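Long-range contacts in hypothetical methylmalonyl-CoA decarboxylase alpha subunit (Sulfolobus tokodaii, PDB 1X0U), which is of unknown function but is probably the carboxyl transferase subunit of a larger enzyme, with a crotonase-like fold and six copies in the assembly: residues 193-204 against 215-225; 330-341 against 364-373. One frame throughout, in Å; residues are numbered along the deposited sequence.

Contact 1 (193-204 against 215-225); sequences GDAYYMFVTGPE and SFQDLGGAVVH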
loop_
_atom_site.group_PDB
_atom_site.type_symbol
_atom_site.label_atom_id
_atom_site.label_comp_id
_atom_site.label_asym_id
_atom_site.label_seq_id
_atom_site.Cartn_x
_atom_site.Cartn_y
_atom_site.Cartn_z
ATOM N N GLY A 193 -8.369 -49.532 2.512
ATOM C CA GLY A 193 -8.306 -50.754 1.740
ATOM C C GLY A 193 -6.862 -51.177 1.570
ATOM O O GLY A 193 -5.931 -50.408 1.843
ATOM N N ASP A 194 -6.676 -52.404 1.104
ATOM C CA ASP A 194 -5.349 -52.960 0.893
ATOM C C ASP A 194 -4.477 -52.104 -0.014
ATOM O O ASP A 194 -3.272 -52.000 0.206
ATOM C CB ASP A 194 -5.460 -54.359 0.285
ATOM C CG ASP A 194 -4.109 -54.988 0.053
ATOM O OD1 ASP A 194 -3.438 -55.329 1.048
ATOM O OD2 ASP A 194 -3.709 -55.125 -1.119
ATOM N N ALA A 195 -5.098 -51.508 -1.031
ATOM C CA ALA A 195 -4.421 -50.674 -2.024
ATOM C C ALA A 195 -4.099 -49.228 -1.627
ATOM O O ALA A 195 -3.474 -48.496 -2.397
ATOM C CB ALA A 195 -5.232 -50.662 -3.295
ATOM N N TYR A 196 -4.510 -48.807 -0.440
ATOM C CA TYR A 196 -4.241 -47.433 -0.038
ATOM C C TYR A 196 -3.464 -47.338 1.260
ATOM O O TYR A 196 -3.824 -47.947 2.256
ATOM C CB TYR A 196 -5.548 -46.655 0.113
ATOM C CG TYR A 196 -6.549 -46.933 -0.973
ATOM C CD1 TYR A 196 -7.528 -47.914 -0.815
ATOM C CD2 TYR A 196 -6.517 -46.220 -2.170
ATOM C CE1 TYR A 196 -8.457 -48.172 -1.827
ATOM C CE2 TYR A 196 -7.432 -46.474 -3.181
ATOM C CZ TYR A 196 -8.401 -47.444 -3.006
ATOM O OH TYR A 196 -9.331 -47.657 -3.999
ATOM N N TYR A 197 -2.393 -46.563 1.240
ATOM C CA TYR A 197 -1.587 -46.364 2.426
ATOM C C TYR A 197 -0.580 -45.271 2.178
ATOM O O TYR A 197 -0.439 -44.787 1.059
ATOM C CB TYR A 197 -0.872 -47.660 2.812
ATOM C CG TYR A 197 -0.003 -48.274 1.732
ATOM C CD1 TYR A 197 1.254 -47.752 1.436
ATOM C CD2 TYR A 197 -0.413 -49.436 1.055
ATOM C CE1 TYR A 197 2.095 -48.372 0.503
ATOM C CE2 TYR A 197 0.417 -50.062 0.118
ATOM C CZ TYR A 197 1.673 -49.524 -0.148
ATOM O OH TYR A 197 2.507 -50.140 -1.054
ATOM N N MET A 198 0.088 -44.844 3.232
ATOM C CA MET A 198 1.123 -43.846 3.079
ATOM C C MET A 198 2.052 -43.836 4.270
ATOM O O MET A 198 1.625 -43.945 5.420
ATOM C CB MET A 198 0.539 -42.445 2.779
ATOM C CG MET A 198 -0.318 -41.748 3.815
ATOM S SD MET A 198 -0.957 -40.161 3.114
ATOM C CE MET A 198 -2.637 -40.365 3.215
ATOM N N PHE A 199 3.344 -43.776 3.973
ATOM C CA PHE A 199 4.375 -43.749 4.996
ATOM C C PHE A 199 5.644 -43.147 4.411
ATOM O O PHE A 199 5.866 -43.219 3.207
ATOM C CB PHE A 199 4.642 -45.160 5.551
ATOM C CG PHE A 199 4.668 -46.248 4.509
ATOM C CD1 PHE A 199 3.678 -47.226 4.488
ATOM C CD2 PHE A 199 5.692 -46.320 3.570
ATOM C CE1 PHE A 199 3.706 -48.262 3.550
ATOM C CE2 PHE A 199 5.730 -47.349 2.628
ATOM C CZ PHE A 199 4.734 -48.324 2.617
ATOM N N VAL A 200 6.458 -42.522 5.258
ATOM C CA VAL A 200 7.701 -41.899 4.802
ATOM C C VAL A 200 8.713 -42.969 4.405
ATOM O O VAL A 200 9.313 -42.904 3.331
ATOM C CB VAL A 200 8.311 -41.001 5.906
ATOM C CG1 VAL A 200 9.628 -40.409 5.433
ATOM C CG2 VAL A 200 7.330 -39.887 6.267
ATOM N N THR A 201 8.882 -43.954 5.284
ATOM C CA THR A 201 9.807 -45.055 5.062
ATOM C C THR A 201 9.046 -46.376 5.002
ATOM O O THR A 201 8.255 -46.688 5.890
ATOM C CB THR A 201 10.837 -45.150 6.195
ATOM O OG1 THR A 201 11.469 -43.878 6.377
ATOM C CG2 THR A 201 11.889 -46.194 5.865
ATOM N N GLY A 202 9.294 -47.152 3.955
ATOM C CA GLY A 202 8.614 -48.424 3.805
ATOM C C GLY A 202 8.973 -49.459 4.856
ATOM O O GLY A 202 9.936 -49.276 5.605
ATOM N N PRO A 203 8.204 -50.566 4.932
ATOM C CA PRO A 203 8.410 -51.664 5.886
ATOM C C PRO A 203 9.747 -52.382 5.676
ATOM O O PRO A 203 10.410 -52.789 6.638
ATOM C CB PRO A 203 7.223 -52.592 5.609
ATOM C CG PRO A 203 6.165 -51.656 5.113
ATOM C CD PRO A 203 6.950 -50.763 4.182
ATOM N N GLU A 204 10.126 -52.538 4.411
ATOM C CA GLU A 204 11.368 -53.210 4.052
ATOM C C GLU A 204 12.581 -52.618 4.767
ATOM O O GLU A 204 13.440 -53.357 5.259
ATOM C CB GLU A 204 11.577 -53.168 2.530
ATOM C CG GLU A 204 11.293 -51.819 1.869
ATOM C CD GLU A 204 9.828 -51.630 1.495
ATOM O OE1 GLU A 204 8.960 -51.726 2.383
ATOM O OE2 GLU A 204 9.542 -51.380 0.304
ATOM N N SER A 215 3.155 -55.010 8.152
ATOM C CA SER A 215 2.416 -54.953 6.898
ATOM C C SER A 215 2.254 -53.496 6.464
ATOM O O SER A 215 2.452 -52.581 7.265
ATOM C CB SER A 215 1.033 -55.584 7.093
ATOM O OG SER A 215 0.224 -55.430 5.940
ATOM N N PHE A 216 1.891 -53.285 5.202
ATOM C CA PHE A 216 1.699 -51.929 4.693
ATOM C C PHE A 216 0.551 -51.224 5.420
ATOM O O PHE A 216 0.676 -50.059 5.801
ATOM C CB PHE A 216 1.414 -51.943 3.185
ATOM C CG PHE A 216 2.563 -52.441 2.346
ATOM C CD1 PHE A 216 3.879 -52.171 2.703
ATOM C CD2 PHE A 216 2.323 -53.152 1.176
ATOM C CE1 PHE A 216 4.934 -52.602 1.916
ATOM C CE2 PHE A 216 3.373 -53.587 0.380
ATOM C CZ PHE A 216 4.680 -53.311 0.751
ATOM N N GLN A 217 -0.556 -51.937 5.611
ATOM C CA GLN A 217 -1.730 -51.391 6.295
ATOM C C GLN A 217 -1.465 -51.065 7.762
ATOM O O GLN A 217 -1.996 -50.090 8.290
ATOM C CB GLN A 217 -2.904 -52.374 6.198
ATOM C CG GLN A 217 -3.490 -52.478 4.801
ATOM C CD GLN A 217 -3.943 -51.128 4.283
ATOM O OE1 GLN A 217 -4.896 -50.542 4.793
ATOM N NE2 GLN A 217 -3.250 -50.622 3.270
ATOM N N ASP A 218 -0.655 -51.885 8.423
ATOM C CA ASP A 218 -0.344 -51.655 9.826
ATOM C C ASP A 218 0.669 -50.532 10.011
ATOM O O ASP A 218 0.778 -49.965 11.107
ATOM C CB ASP A 218 0.185 -52.930 10.483
ATOM C CG ASP A 218 -0.880 -54.000 10.616
ATOM O OD1 ASP A 218 -2.071 -53.673 10.439
ATOM O OD2 ASP A 218 -0.529 -55.163 10.911
ATOM N N LEU A 219 1.405 -50.210 8.945
ATOM C CA LEU A 219 2.394 -49.142 9.018
ATOM C C LEU A 219 1.787 -47.788 8.656
ATOM O O LEU A 219 2.059 -46.781 9.319
ATOM C CB LEU A 219 3.581 -49.434 8.096
ATOM C CG LEU A 219 4.736 -48.423 8.179
ATOM C CD1 LEU A 219 5.302 -48.413 9.600
ATOM C CD2 LEU A 219 5.829 -48.776 7.162
ATOM N N GLY A 220 0.964 -47.762 7.608
ATOM C CA GLY A 220 0.359 -46.507 7.192
ATOM C C GLY A 220 -0.951 -46.626 6.433
ATOM O O GLY A 220 -1.177 -45.901 5.469
ATOM N N GLY A 221 -1.818 -47.539 6.862
ATOM C CA GLY A 221 -3.102 -47.704 6.197
ATOM C C GLY A 221 -4.016 -46.554 6.578
ATOM O O GLY A 221 -3.714 -45.804 7.509
ATOM N N ALA A 222 -5.125 -46.402 5.865
ATOM C CA ALA A 222 -6.057 -45.320 6.145
ATOM C C ALA A 222 -6.437 -45.235 7.625
ATOM O O ALA A 222 -6.523 -44.146 8.200
ATOM C CB ALA A 222 -7.302 -45.482 5.298
ATOM N N VAL A 223 -6.645 -46.385 8.249
ATOM C CA VAL A 223 -7.034 -46.402 9.648
ATOM C C VAL A 223 -5.974 -45.803 10.583
ATOM O O VAL A 223 -6.310 -44.999 11.455
ATOM C CB VAL A 223 -7.404 -47.831 10.096
ATOM C CG1 VAL A 223 -7.732 -47.838 11.566
ATOM C CG2 VAL A 223 -8.596 -48.326 9.302
ATOM N N VAL A 224 -4.704 -46.161 10.403
ATOM C CA VAL A 224 -3.676 -45.605 11.276
ATOM C C VAL A 224 -3.626 -44.080 11.204
ATOM O O VAL A 224 -3.486 -43.418 12.226
ATOM C CB VAL A 224 -2.253 -46.133 10.955
ATOM C CG1 VAL A 224 -2.223 -47.658 10.974
ATOM C CG2 VAL A 224 -1.793 -45.601 9.631
ATOM N N HIS A 225 -3.758 -43.524 10.000
ATOM C CA HIS A 225 -3.682 -42.080 9.828
ATOM C C HIS A 225 -4.949 -41.303 10.196
ATOM O O HIS A 225 -4.867 -40.145 10.608
ATOM C CB HIS A 225 -3.262 -41.740 8.397
ATOM C CG HIS A 225 -1.909 -42.263 8.025
ATOM N ND1 HIS A 225 -0.800 -42.095 8.827
ATOM C CD2 HIS A 225 -1.485 -42.950 6.939
ATOM C CE1 HIS A 225 0.248 -42.659 8.252
ATOM N NE2 HIS A 225 -0.143 -43.185 7.105
HETATM O O HOH W 1 -6.027 -48.124 3.800
HETATM O O HOH W 2 -1.573 -52.793 2.011
#

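Contact 2 (330-341 against 364-373); sequences VANNPEEFGGSI and ISLVDTPGYV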
loop_
_atom_site.group_PDB
_atom_site.type_symbol
_atom_site.label_atom_id
_atom_site.label_comp_id
_atom_site.label_asym_id
_atom_site.label_seq_id
_atom_site.Cartn_x
_atom_site.Cartn_y
_atom_site.Cartn_z
ATOM N N VAL A 330 -16.168 -25.628 16.691
ATOM C CA VAL A 330 -15.199 -26.266 17.564
ATOM C C VAL A 330 -15.998 -26.520 18.833
ATOM O O VAL A 330 -16.497 -25.576 19.463
ATOM C CB VAL A 330 -14.012 -25.338 17.869
ATOM C CG1 VAL A 330 -12.990 -26.058 18.741
ATOM C CG2 VAL A 330 -13.374 -24.892 16.577
ATOM N N ALA A 331 -16.132 -27.788 19.208
ATOM C CA ALA A 331 -16.924 -28.124 20.384
ATOM C C ALA A 331 -16.345 -29.291 21.163
ATOM O O ALA A 331 -16.059 -30.335 20.587
ATOM C CB ALA A 331 -18.354 -28.433 19.947
ATOM N N ASN A 332 -16.175 -29.114 22.469
ATOM C CA ASN A 332 -15.631 -30.166 23.319
ATOM C C ASN A 332 -16.594 -31.346 23.370
ATOM O O ASN A 332 -17.812 -31.167 23.387
ATOM C CB ASN A 332 -15.378 -29.630 24.721
ATOM C CG ASN A 332 -14.505 -28.391 24.712
ATOM O OD1 ASN A 332 -13.330 -28.442 24.329
ATOM N ND2 ASN A 332 -15.077 -27.267 25.114
ATOM N N ASN A 333 -16.038 -32.552 23.372
ATOM C CA ASN A 333 -16.850 -33.765 23.386
ATOM C C ASN A 333 -16.749 -34.425 24.748
ATOM O O ASN A 333 -15.699 -34.949 25.115
ATOM C CB ASN A 333 -16.367 -34.731 22.295
ATOM C CG ASN A 333 -17.250 -35.966 22.166
ATOM O OD1 ASN A 333 -16.963 -36.872 21.377
ATOM N ND2 ASN A 333 -18.324 -36.006 22.934
ATOM N N PRO A 334 -17.844 -34.397 25.522
ATOM C CA PRO A 334 -17.912 -34.986 26.865
ATOM C C PRO A 334 -17.697 -36.501 26.849
ATOM O O PRO A 334 -17.161 -37.078 27.794
ATOM C CB PRO A 334 -19.326 -34.629 27.332
ATOM C CG PRO A 334 -19.688 -33.418 26.525
ATOM C CD PRO A 334 -19.118 -33.753 25.167
ATOM N N GLU A 335 -18.117 -37.130 25.762
ATOM C CA GLU A 335 -18.011 -38.574 25.599
ATOM C C GLU A 335 -16.592 -39.144 25.471
ATOM O O GLU A 335 -16.409 -40.350 25.566
ATOM C CB GLU A 335 -18.854 -38.997 24.403
ATOM C CG GLU A 335 -20.331 -38.764 24.618
ATOM C CD GLU A 335 -21.153 -38.967 23.361
ATOM O OE1 GLU A 335 -22.388 -39.087 23.495
ATOM O OE2 GLU A 335 -20.569 -38.997 22.249
ATOM N N GLU A 336 -15.593 -38.289 25.272
ATOM C CA GLU A 336 -14.209 -38.761 25.159
ATOM C C GLU A 336 -13.327 -37.909 26.060
ATOM O O GLU A 336 -13.304 -36.695 25.916
ATOM C CB GLU A 336 -13.732 -38.681 23.697
ATOM C CG GLU A 336 -12.323 -39.205 23.440
ATOM C CD GLU A 336 -12.143 -40.677 23.804
ATOM O OE1 GLU A 336 -13.140 -41.436 23.749
ATOM O OE2 GLU A 336 -11.000 -41.078 24.135
ATOM N N PHE A 337 -12.611 -38.545 26.987
ATOM C CA PHE A 337 -11.746 -37.829 27.922
ATOM C C PHE A 337 -12.543 -36.789 28.744
ATOM O O PHE A 337 -11.977 -35.847 29.305
ATOM C CB PHE A 337 -10.603 -37.130 27.167
ATOM C CG PHE A 337 -9.402 -38.012 26.914
ATOM C CD1 PHE A 337 -8.689 -37.912 25.724
ATOM C CD2 PHE A 337 -8.977 -38.924 27.871
ATOM C CE1 PHE A 337 -7.564 -38.716 25.492
ATOM C CE2 PHE A 337 -7.858 -39.729 27.653
ATOM C CZ PHE A 337 -7.152 -39.624 26.459
ATOM N N GLY A 338 -13.859 -36.980 28.814
ATOM C CA GLY A 338 -14.695 -36.062 29.560
ATOM C C GLY A 338 -14.636 -34.658 28.988
ATOM O O GLY A 338 -14.987 -33.705 29.665
ATOM N N GLY A 339 -14.194 -34.530 27.739
ATOM C CA GLY A 339 -14.110 -33.218 27.120
ATOM C C GLY A 339 -12.797 -32.522 27.421
ATOM O O GLY A 339 -12.566 -31.403 26.986
ATOM N N SER A 340 -11.943 -33.180 28.194
ATOM C CA SER A 340 -10.644 -32.622 28.528
ATOM C C SER A 340 -9.864 -32.467 27.229
ATOM O O SER A 340 -9.915 -33.341 26.350
ATOM C CB SER A 340 -9.890 -33.554 29.473
ATOM O OG SER A 340 -10.630 -33.782 30.660
ATOM N N ILE A 341 -9.156 -31.353 27.102
ATOM C CA ILE A 341 -8.380 -31.108 25.902
ATOM C C ILE A 341 -7.082 -31.896 26.008
ATOM O O ILE A 341 -6.560 -32.131 27.104
ATOM C CB ILE A 341 -8.135 -29.588 25.694
ATOM C CG1 ILE A 341 -6.859 -29.362 24.890
ATOM C CG2 ILE A 341 -8.103 -28.881 27.034
ATOM C CD1 ILE A 341 -6.961 -29.792 23.480
ATOM N N ILE A 364 -17.563 -20.918 15.461
ATOM C CA ILE A 364 -18.421 -21.029 16.627
ATOM C C ILE A 364 -17.847 -22.018 17.629
ATOM O O ILE A 364 -17.562 -23.167 17.283
ATOM C CB ILE A 364 -19.837 -21.514 16.254
ATOM C CG1 ILE A 364 -20.517 -20.495 15.339
ATOM C CG2 ILE A 364 -20.666 -21.711 17.517
ATOM C CD1 ILE A 364 -20.644 -19.118 15.968
ATOM N N SER A 365 -17.680 -21.570 18.872
ATOM C CA SER A 365 -17.197 -22.446 19.931
ATOM C C SER A 365 -18.367 -22.839 20.848
ATOM O O SER A 365 -19.180 -21.999 21.238
ATOM C CB SER A 365 -16.125 -21.757 20.780
ATOM O OG SER A 365 -14.976 -21.446 20.018
ATOM N N LEU A 366 -18.443 -24.126 21.170
ATOM C CA LEU A 366 -19.462 -24.661 22.065
ATOM C C LEU A 366 -18.590 -25.289 23.132
ATOM O O LEU A 366 -17.860 -26.244 22.869
ATOM C CB LEU A 366 -20.320 -25.705 21.338
ATOM C CG LEU A 366 -21.042 -25.111 20.120
ATOM C CD1 LEU A 366 -21.609 -26.206 19.235
ATOM C CD2 LEU A 366 -22.125 -24.180 20.590
ATOM N N VAL A 367 -18.668 -24.747 24.342
ATOM C CA VAL A 367 -17.802 -25.189 25.422
ATOM C C VAL A 367 -18.338 -26.063 26.541
ATOM O O VAL A 367 -19.441 -25.852 27.052
ATOM C CB VAL A 367 -17.133 -23.954 26.084
ATOM C CG1 VAL A 367 -16.090 -24.400 27.115
ATOM C CG2 VAL A 367 -16.507 -23.069 25.008
ATOM N N ASP A 368 -17.505 -27.028 26.927
ATOM C CA ASP A 368 -17.775 -27.945 28.028
ATOM C C ASP A 368 -16.515 -28.762 28.225
ATOM O O ASP A 368 -16.442 -29.926 27.861
ATOM C CB ASP A 368 -18.968 -28.867 27.736
ATOM C CG ASP A 368 -19.380 -29.676 28.956
ATOM O OD1 ASP A 368 -18.876 -29.378 30.065
ATOM O OD2 ASP A 368 -20.211 -30.603 28.809
ATOM N N THR A 369 -15.508 -28.121 28.793
ATOM C CA THR A 369 -14.229 -28.763 29.027
ATOM C C THR A 369 -13.729 -28.422 30.427
ATOM O O THR A 369 -13.744 -27.259 30.837
ATOM C CB THR A 369 -13.197 -28.319 27.955
ATOM O OG1 THR A 369 -11.914 -28.875 28.263
ATOM C CG2 THR A 369 -13.102 -26.792 27.889
ATOM N N PRO A 370 -13.296 -29.440 31.184
ATOM C CA PRO A 370 -12.785 -29.307 32.547
ATOM C C PRO A 370 -11.291 -29.006 32.620
ATOM O O PRO A 370 -10.759 -28.748 33.699
ATOM C CB PRO A 370 -13.104 -30.667 33.145
ATOM C CG PRO A 370 -12.767 -31.570 32.004
ATOM C CD PRO A 370 -13.401 -30.866 30.814
ATOM N N GLY A 371 -10.611 -29.049 31.476
ATOM C CA GLY A 371 -9.180 -28.798 31.467
ATOM C C GLY A 371 -8.455 -29.725 30.509
ATOM O O GLY A 371 -9.019 -30.123 29.505
ATOM N N TYR A 372 -7.213 -30.083 30.827
ATOM C CA TYR A 372 -6.416 -30.949 29.964
ATOM C C TYR A 372 -6.205 -32.336 30.547
ATOM O O TYR A 372 -6.366 -32.535 31.744
ATOM C CB TYR A 372 -5.048 -30.300 29.686
ATOM C CG TYR A 372 -5.157 -28.961 28.982
ATOM C CD1 TYR A 372 -5.656 -27.837 29.653
ATOM C CD2 TYR A 372 -4.863 -28.841 27.618
ATOM C CE1 TYR A 372 -5.874 -26.636 28.974
ATOM C CE2 TYR A 372 -5.075 -27.655 26.940
ATOM C CZ TYR A 372 -5.589 -26.560 27.620
ATOM O OH TYR A 372 -5.884 -25.415 26.932
ATOM N N VAL A 373 -5.853 -33.294 29.689
ATOM C CA VAL A 373 -5.584 -34.666 30.122
ATOM C C VAL A 373 -4.256 -34.663 30.865
ATOM O O VAL A 373 -3.228 -34.298 30.309
ATOM C CB VAL A 373 -5.485 -35.625 28.920
ATOM C CG1 VAL A 373 -4.971 -36.987 29.375
ATOM C CG2 VAL A 373 -6.847 -35.761 28.260
HETATM O O HOH W 3 -17.376 -32.359 29.164
HETATM O O HOH W 4 -9.293 -32.102 32.305
#

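Contact 1 (193-204 against 215-225)
The side-chain amide of Gln217 reaches across to the backbone of the loop 193-196: NE2 gives an almost straight hydrogen bond to Tyr196 O (2.9 Å, 174° at the hydrogen). The bond lies in the plane of the amide but meets the carbonyl from above its own plane. CG lies beside the backbone N (chi1 -71°), and a second bend at chi2 folds the chain back to this loop, a reach that suits glutamine. Water 1 accepts from the N atoms of Gly193 and Ala222 and lies within reach of both Tyr196 O and Gln217 OE1, while water 2 links NE2 to Asp194 O.

Further along, Met198 is held by both its backbone polar groups. Its N donates to Gly220 O (2.8 Å), and its O receives His225 NE2 (2.6 Å) at the edge of the imidazole, near the ring plane. Ser229 bonds the other ring nitrogen, ND1, so both nitrogens of the histidine are used. Gly220 lies against Met198 O, where a beta carbon would clash.

Around these bonds the packing is aromatic and aliphatic. Phe216 CB sits over one face of the Tyr197 ring, 3.9 Å from its centroid; the two rings are nearly parallel, planes 30° apart, but slid so far that they barely overlap. Pro203 CG meets the edge of the Phe216 ring at CD1 (3.4 Å). Leu219 CD2 makes a CH-pi contact over a face of Phe199, 4.1 Å from the centroid, and also touches Pro203 CG.

Strand 197-199 pairs on with strand 173-175, and Glu379 of the second subunit accepts from Val200 N. Strand 197-199 packed against helices 216-220 and 222-229 thus forms part of a crotonase-like domain at a subunit interface.

Contact 2 (330-341 against 364-373)
The Phe337 ring is sandwiched: Val373 CG2 stands over the centre of one face, 3.7 Å from the centroid, and the Glu336 carboxylate lies toward the rim of the opposite face. A branched valine suits this place because one methyl can project squarely onto the ring. The Tyr372 ring has Ile341 over one face, the two side chains lying side by side and pointing the same way; Ala413 and Ala416 of helix 411-416 also touch this tyrosine, as does Val200 of the second subunit.

The backbones that carry these rings are hydrogen-bonded to each other. Ile341 N donates to Gly371 O (2.7 Å), and Ile341 O accepts from Val373 N (2.9 Å). Thr369 swings OG1 to the far side from its own N (chi1 175°), which brings the hydroxyl to Gly339 O at 2.9 Å, approaching from above the carbonyl plane. Ser340 OG bonds back to Phe337 O (2.8 Å), which also accepts from Ser340 N, and this double grip closes the turn. Gly339 has a positive phi, and a beta carbon there would strike Asp368 O.

These loops leave the C-terminal ends of two neighbouring parallel strands, 325-332 and 363-369, joined through helix 343-358 in a beta-alpha-beta crossover of the crotonase-like fold. Val330 N bonds Ile364 O (2.9 Å), and Leu366 N bonds Val330 O (3.0 Å). On one face of this sheet Ala331 CB meets Leu366 CB at 3.6 Å, a pairing set by the backbones; alanine, ending at CB, suits the place because Met291 of helix 291-298 packs over both. Where the strand ends, the Asp368 carboxylate meets Pro334 CG with OD2, while Lys408, Arg407 and Tyr289 bind its oxygens.

From the N terminus, the chain first forms contact 1, where 215-225 returns to 193-204 after ten residues that include the end of helix 203-208. Contact 2 opens only after contact 1 has closed, so the two are in series and neither nest nor cross. Its longer loop, 22 residues, contains helix 343-358. Contact 1 ties a small strand to two helices beside the sheet that includes 187-191 and 234-236; contact 2 joins adjacent strands of the second seven-stranded sheet. Within one chain their centres lie about 31 Å apart and their nearest atoms about 14 Å, so the contacts do not touch. Between subunits they do approach: Val200, from contact 1's segment, packs on Tyr372, from contact 2's, of a neighbouring subunit.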